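Local structure of LbaCas13a H328A (C2c2) (Lachnospiraceae bacterium NK4A179, 5WLH) at residues 646-649 and 650-654; 872-876 and 877-881. The protein binds precursor CRISPR RNA as a CRISPR-Cas13a (C2c2) effector and probably uses it as a guide to recognise and cleave RNA, with a preference for adenines. One frame throughout, in Å; residues are numbered along the deposited sequence.

Contact 1 of 2, residues 646-649 and 650-654; sequences NNLP and MFYKN. With nucleotides of chain B.
Met650 overlaps Asn647: the two side chains run alongside each other in the same direction, with the methyl CE of Met650 3.6 Å from Asn647 OD1. A first torsion that puts Met650 CG anti to the backbone N (chi1 -176°) lets CG cover the rim of one face of the neighbouring Phe651 ring. Asn647, with positive phi, ends helix 635-645 in a Schellman motif, and its carbonyl does two jobs: Asn647 O accepts Met650 N at 3.0 Å and meets the edge of the Phe651 ring at CD2, 3.3 Å away. Leu648 O receives Phe651 N at 3.1 Å and, more weakly, Tyr652 N, so one acceptor serves two successive amides, the second poorly. Leu648 CD1 packs on Tyr652 CD2 at 4.1 Å, and Pro649 CB meets Asn654 OD1 at 3.6 Å. On the RNA side, the Asn646 carboxamide lies over one face of the uracil of U37 of chain B, OD1 3.7 Å from C5, while its ND2 is hydrogen-bonded to Lys642 O. With an alanine here the amide over the uracil is gone, and that face would probably lose this packing while Lys642 O is left without its side-chain donor. The turn links helix 635-645 to helix 654-665, whose Leu657 packs on Leu648, Pro649 and Tyr652; Phe716 of helix 709-732 meets Phe651 edge-to-face, and Tyr652 OH is hydrogen-bonded to Val865 O.

Contact 2 of 2, residues 872-876 and 877-881; sequences DLCDK and ADFVP
Cys874 SG rests against the start of the Phe879 side chain, 3.8 Å from Phe879 CB. The sulfur also makes a sulfur-aromatic contact with the ring, 5.4 Å from its centroid and oblique to it; SG has a polar partner outside this turn, and Asn654 touches it. Between these two residues the chain makes a short 3-10 turn, closed by two backbone hydrogen bonds. Asp878 N donates to Asp875 O at 2.9 Å, and one residue further on Phe879 N donates to Lys876 O at 3.2 Å in a straighter bond (161°). Two carbonyls at the ends of the turn are satisfied from helix 635-645: Cys874 O by the hydroxyl of Tyr644, Phe879 O by the ammonium of Lys640. The Phe879 CG is anti to the backbone N (chi1 173°), which swings the ring out of the turn and toward Leu657 and Asn654 of helix 654-665; Val880 CG2 sits over the rim of one ring face. The acidic side chains run the other way. Those of Asp875 and Asp878 lie alongside each other, Asp878 OD2 3.6 Å from Asp875 CB. Their carboxylate planes are turned 71° apart. Asp875 OD2 and Asp878 OD2 come within 3.9 Å of each other. Like charges so close, on an exposed surface, are probably tolerated because solvent screens them, though the pair would be expected to raise the proton affinity of either group. The chemistry is thus divided: sulfur and ring face the protein, carboxylates face water, and backbone bonds hold the turn between them.

How the contacts relate
Contacts 1 and 2 are more than 200 residues apart in sequence, contact 1 coming first, yet their centres are 10 Å apart on the same outer part of the chain. Contact 1 is the turn between helices 635-645 and 654-665; contact 2 belongs to the loop between helices 843-861 and 891-898, which folds back over those first two helices. They touch directly: Leu873 CD2 packs on Pro649 CG at 3.6 Å, and Phe879 CD1 on Asn654 OD1 at 3.5 Å. Backbone hydrogen bonds between Met650 and His871 and between Phe651 and Tyr869 join the loops further. Two distant chain regions thus meet beside the RNA-contacting turn, contact 2 on the surface, about 8 Å from the RNA at its nearest atom.

Contact 1 of 2, residues 646-649 and 650-654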
loop_
_atom_site.group_PDB
_atom_site.type_symbol
_atom_site.label_atom_id
_atom_site.label_comp_id
_atom_site.label_asym_id
_atom_site.label_seq_id
_atom_site.Cartn_x
_atom_site.Cartn_y
_atom_site.Cartn_z
ATOM N N ASN A 646 5.881 -27.886 21.261
ATOM C CA ASN A 646 4.444 -27.683 21.176
ATOM C C ASN A 646 3.668 -28.820 21.833
ATOM O O ASN A 646 2.436 -28.845 21.741
ATOM C CB ASN A 646 3.999 -27.520 19.713
ATOM C CG ASN A 646 4.133 -26.083 19.217
ATOM O OD1 ASN A 646 3.289 -25.231 19.501
ATOM N ND2 ASN A 646 5.214 -25.808 18.501
ATOM N N ASN A 647 4.376 -29.759 22.473
ATOM C CA ASN A 647 3.817 -30.830 23.296
ATOM C C ASN A 647 3.145 -31.929 22.491
ATOM O O ASN A 647 2.331 -32.684 23.038
ATOM C CB ASN A 647 2.837 -30.272 24.337
ATOM C CG ASN A 647 3.505 -29.324 25.287
ATOM O OD1 ASN A 647 4.514 -29.661 25.894
ATOM N ND2 ASN A 647 2.970 -28.111 25.398
ATOM N N LEU A 648 3.466 -32.062 21.207
ATOM C CA LEU A 648 2.869 -33.141 20.428
ATOM C C LEU A 648 3.234 -34.522 20.963
ATOM O O LEU A 648 2.361 -35.406 20.944
ATOM C CB LEU A 648 3.263 -33.012 18.950
ATOM C CG LEU A 648 2.380 -32.116 18.074
ATOM C CD1 LEU A 648 0.918 -32.527 18.160
ATOM C CD2 LEU A 648 2.562 -30.644 18.416
ATOM N N PRO A 649 4.459 -34.789 21.429
ATOM C CA PRO A 649 4.736 -36.114 22.005
ATOM C C PRO A 649 4.105 -36.332 23.366
ATOM O O PRO A 649 4.273 -37.416 23.938
ATOM C CB PRO A 649 6.266 -36.157 22.090
ATOM C CG PRO A 649 6.711 -34.763 22.009
ATOM C CD PRO A 649 5.698 -34.016 21.226
ATOM N N MET A 650 3.396 -35.341 23.905
ATOM C CA MET A 650 2.585 -35.554 25.094
ATOM C C MET A 650 1.279 -36.261 24.768
ATOM O O MET A 650 0.641 -36.816 25.673
ATOM C CB MET A 650 2.297 -34.211 25.770
ATOM C CG MET A 650 1.533 -34.273 27.078
ATOM S SD MET A 650 1.461 -32.646 27.860
ATOM C CE MET A 650 3.207 -32.269 27.966
ATOM N N PHE A 651 0.876 -36.268 23.496
ATOM C CA PHE A 651 -0.430 -36.791 23.115
ATOM C C PHE A 651 -0.390 -37.813 21.992
ATOM O O PHE A 651 -1.408 -38.470 21.751
ATOM C CB PHE A 651 -1.365 -35.633 22.728
ATOM C CG PHE A 651 -1.524 -34.614 23.825
ATOM C CD1 PHE A 651 -2.433 -34.824 24.850
ATOM C CD2 PHE A 651 -0.736 -33.476 23.861
ATOM C CE1 PHE A 651 -2.572 -33.904 25.883
ATOM C CE2 PHE A 651 -0.872 -32.550 24.887
ATOM C CZ PHE A 651 -1.794 -32.767 25.900
ATOM N N TYR A 652 0.746 -37.996 21.320
ATOM C CA TYR A 652 0.833 -38.949 20.228
ATOM C C TYR A 652 2.146 -39.714 20.328
ATOM O O TYR A 652 3.099 -39.278 20.979
ATOM C CB TYR A 652 0.698 -38.244 18.866
ATOM C CG TYR A 652 -0.632 -37.545 18.703
ATOM C CD1 TYR A 652 -1.778 -38.259 18.367
ATOM C CD2 TYR A 652 -0.753 -36.174 18.908
ATOM C CE1 TYR A 652 -3.002 -37.622 18.230
ATOM C CE2 TYR A 652 -1.968 -35.532 18.774
ATOM C CZ TYR A 652 -3.090 -36.259 18.431
ATOM O OH TYR A 652 -4.299 -35.618 18.297
ATOM N N LYS A 653 2.171 -40.877 19.688
ATOM C CA LYS A 653 3.356 -41.722 19.705
ATOM C C LYS A 653 4.470 -41.109 18.865
ATOM O O LYS A 653 4.229 -40.611 17.760
ATOM C CB LYS A 653 3.007 -43.116 19.184
ATOM C CG LYS A 653 1.900 -43.796 19.984
ATOM C CD LYS A 653 1.828 -45.293 19.698
ATOM C CE LYS A 653 1.145 -45.575 18.364
ATOM N NZ LYS A 653 1.043 -47.041 18.090
ATOM N N ASN A 654 5.700 -41.174 19.389
ATOM C CA ASN A 654 6.853 -40.642 18.665
ATOM C C ASN A 654 6.910 -41.177 17.236
ATOM O O ASN A 654 7.185 -40.426 16.296
ATOM C CB ASN A 654 8.146 -40.972 19.417
ATOM C CG ASN A 654 8.319 -40.152 20.696
ATOM O OD1 ASN A 654 7.412 -39.438 21.122
ATOM N ND2 ASN A 654 9.493 -40.253 21.307
ATOM P P U B 37 1.867 -18.181 19.938
ATOM O OP1 U B 37 1.219 -17.316 18.907
ATOM O OP2 U B 37 1.921 -17.787 21.376
ATOM O "O5'" U B 37 1.098 -19.571 19.848
ATOM C "C5'" U B 37 1.605 -20.732 20.467
ATOM C "C4'" U B 37 0.772 -21.266 21.616
ATOM O "O4'" U B 37 1.379 -22.535 21.928
ATOM C "C3'" U B 37 0.875 -20.470 22.910
ATOM O "O3'" U B 37 -0.102 -20.969 23.847
ATOM C "C2'" U B 37 2.261 -20.886 23.375
ATOM O "O2'" U B 37 2.553 -20.626 24.732
ATOM C "C1'" U B 37 2.245 -22.385 23.044
ATOM N N1 U B 37 3.553 -22.896 22.620
ATOM C C2 U B 37 4.063 -23.998 23.272
ATOM O O2 U B 37 3.465 -24.550 24.182
ATOM N N3 U B 37 5.286 -24.415 22.803
ATOM C C4 U B 37 6.020 -23.842 21.778
ATOM O O4 U B 37 7.110 -24.315 21.462
ATOM C C5 U B 37 5.417 -22.714 21.148
ATOM C C6 U B 37 4.233 -22.294 21.584
#

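Contact 2 of 2, residues 872-876 and 877-881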
loop_
_atom_site.group_PDB
_atom_site.type_symbol
_atom_site.label_atom_id
_atom_site.label_comp_id
_atom_site.label_asym_id
_atom_site.label_seq_id
_atom_site.Cartn_x
_atom_site.Cartn_y
_atom_site.Cartn_z
ATOM N N ASP A 872 3.640 -39.065 29.429
ATOM C CA ASP A 872 4.757 -38.246 29.869
ATOM C C ASP A 872 5.622 -37.838 28.685
ATOM O O ASP A 872 5.834 -38.617 27.752
ATOM C CB ASP A 872 5.601 -38.999 30.895
ATOM C CG ASP A 872 4.857 -39.253 32.194
ATOM O OD1 ASP A 872 4.257 -38.304 32.744
ATOM O OD2 ASP A 872 4.873 -40.410 32.662
ATOM N N LEU A 873 6.118 -36.606 28.731
ATOM C CA LEU A 873 7.083 -36.153 27.741
ATOM C C LEU A 873 8.392 -36.911 27.904
ATOM O O LEU A 873 8.909 -37.046 29.019
ATOM C CB LEU A 873 7.330 -34.654 27.888
ATOM C CG LEU A 873 6.545 -33.711 26.986
ATOM C CD1 LEU A 873 7.033 -32.284 27.169
ATOM C CD2 LEU A 873 6.659 -34.142 25.540
ATOM N N CYS A 874 8.920 -37.420 26.794
ATOM C CA CYS A 874 10.279 -37.932 26.777
ATOM C C CYS A 874 11.265 -36.784 27.003
ATOM O O CYS A 874 10.899 -35.606 26.996
ATOM C CB CYS A 874 10.569 -38.633 25.448
ATOM S SG CYS A 874 9.879 -37.817 23.950
ATOM N N ASP A 875 12.530 -37.130 27.218
ATOM C CA ASP A 875 13.567 -36.110 27.168
ATOM C C ASP A 875 13.643 -35.554 25.751
ATOM O O ASP A 875 13.436 -36.283 24.778
ATOM C CB ASP A 875 14.919 -36.688 27.592
ATOM C CG ASP A 875 15.072 -36.772 29.102
ATOM O OD1 ASP A 875 14.770 -35.774 29.790
ATOM O OD2 ASP A 875 15.491 -37.839 29.598
ATOM N N LYS A 876 13.923 -34.251 25.637
ATOM C CA LYS A 876 13.912 -33.612 24.322
ATOM C C LYS A 876 14.889 -34.287 23.370
ATOM O O LYS A 876 14.579 -34.495 22.191
ATOM C CB LYS A 876 14.233 -32.124 24.451
ATOM C CG LYS A 876 14.252 -31.377 23.117
ATOM C CD LYS A 876 13.821 -29.930 23.283
ATOM C CE LYS A 876 14.893 -28.974 22.799
ATOM N NZ LYS A 876 14.508 -27.558 23.033
ATOM N N ALA A 877 16.073 -34.653 23.866
ATOM C CA ALA A 877 17.057 -35.308 23.013
ATOM C C ALA A 877 16.635 -36.719 22.623
ATOM O O ALA A 877 17.193 -37.273 21.672
ATOM C CB ALA A 877 18.419 -35.342 23.706
ATOM N N ASP A 878 15.670 -37.307 23.329
ATOM C CA ASP A 878 15.168 -38.638 23.016
ATOM C C ASP A 878 14.061 -38.638 21.969
ATOM O O ASP A 878 13.709 -39.710 21.464
ATOM C CB ASP A 878 14.642 -39.321 24.285
ATOM C CG ASP A 878 15.751 -39.701 25.247
ATOM O OD1 ASP A 878 16.937 -39.619 24.860
ATOM O OD2 ASP A 878 15.431 -40.081 26.392
ATOM N N PHE A 879 13.503 -37.478 21.631
ATOM C CA PHE A 879 12.378 -37.420 20.703
ATOM C C PHE A 879 12.907 -37.467 19.276
ATOM O O PHE A 879 13.574 -36.530 18.822
ATOM C CB PHE A 879 11.543 -36.164 20.940
ATOM C CG PHE A 879 10.474 -35.952 19.909
ATOM C CD1 PHE A 879 9.439 -36.861 19.766
ATOM C CD2 PHE A 879 10.512 -34.847 19.074
ATOM C CE1 PHE A 879 8.457 -36.673 18.815
ATOM C CE2 PHE A 879 9.541 -34.656 18.118
ATOM C CZ PHE A 879 8.504 -35.563 17.994
ATOM N N VAL A 880 12.613 -38.566 18.582
ATOM C CA VAL A 880 12.996 -38.817 17.193
ATOM C C VAL A 880 14.413 -38.317 16.924
ATOM O O VAL A 880 14.613 -37.466 16.048
ATOM C CB VAL A 880 11.982 -38.181 16.228
ATOM C CG1 VAL A 880 12.134 -38.756 14.826
ATOM C CG2 VAL A 880 10.576 -38.424 16.726
ATOM N N PRO A 881 15.428 -38.803 17.645
ATOM C CA PRO A 881 16.796 -38.337 17.381
ATOM C C PRO A 881 17.335 -38.792 16.035
ATOM O O PRO A 881 18.345 -38.246 15.572
ATOM C CB PRO A 881 17.598 -38.943 18.537
ATOM C CG PRO A 881 16.869 -40.208 18.854
ATOM C CD PRO A 881 15.404 -39.929 18.600
#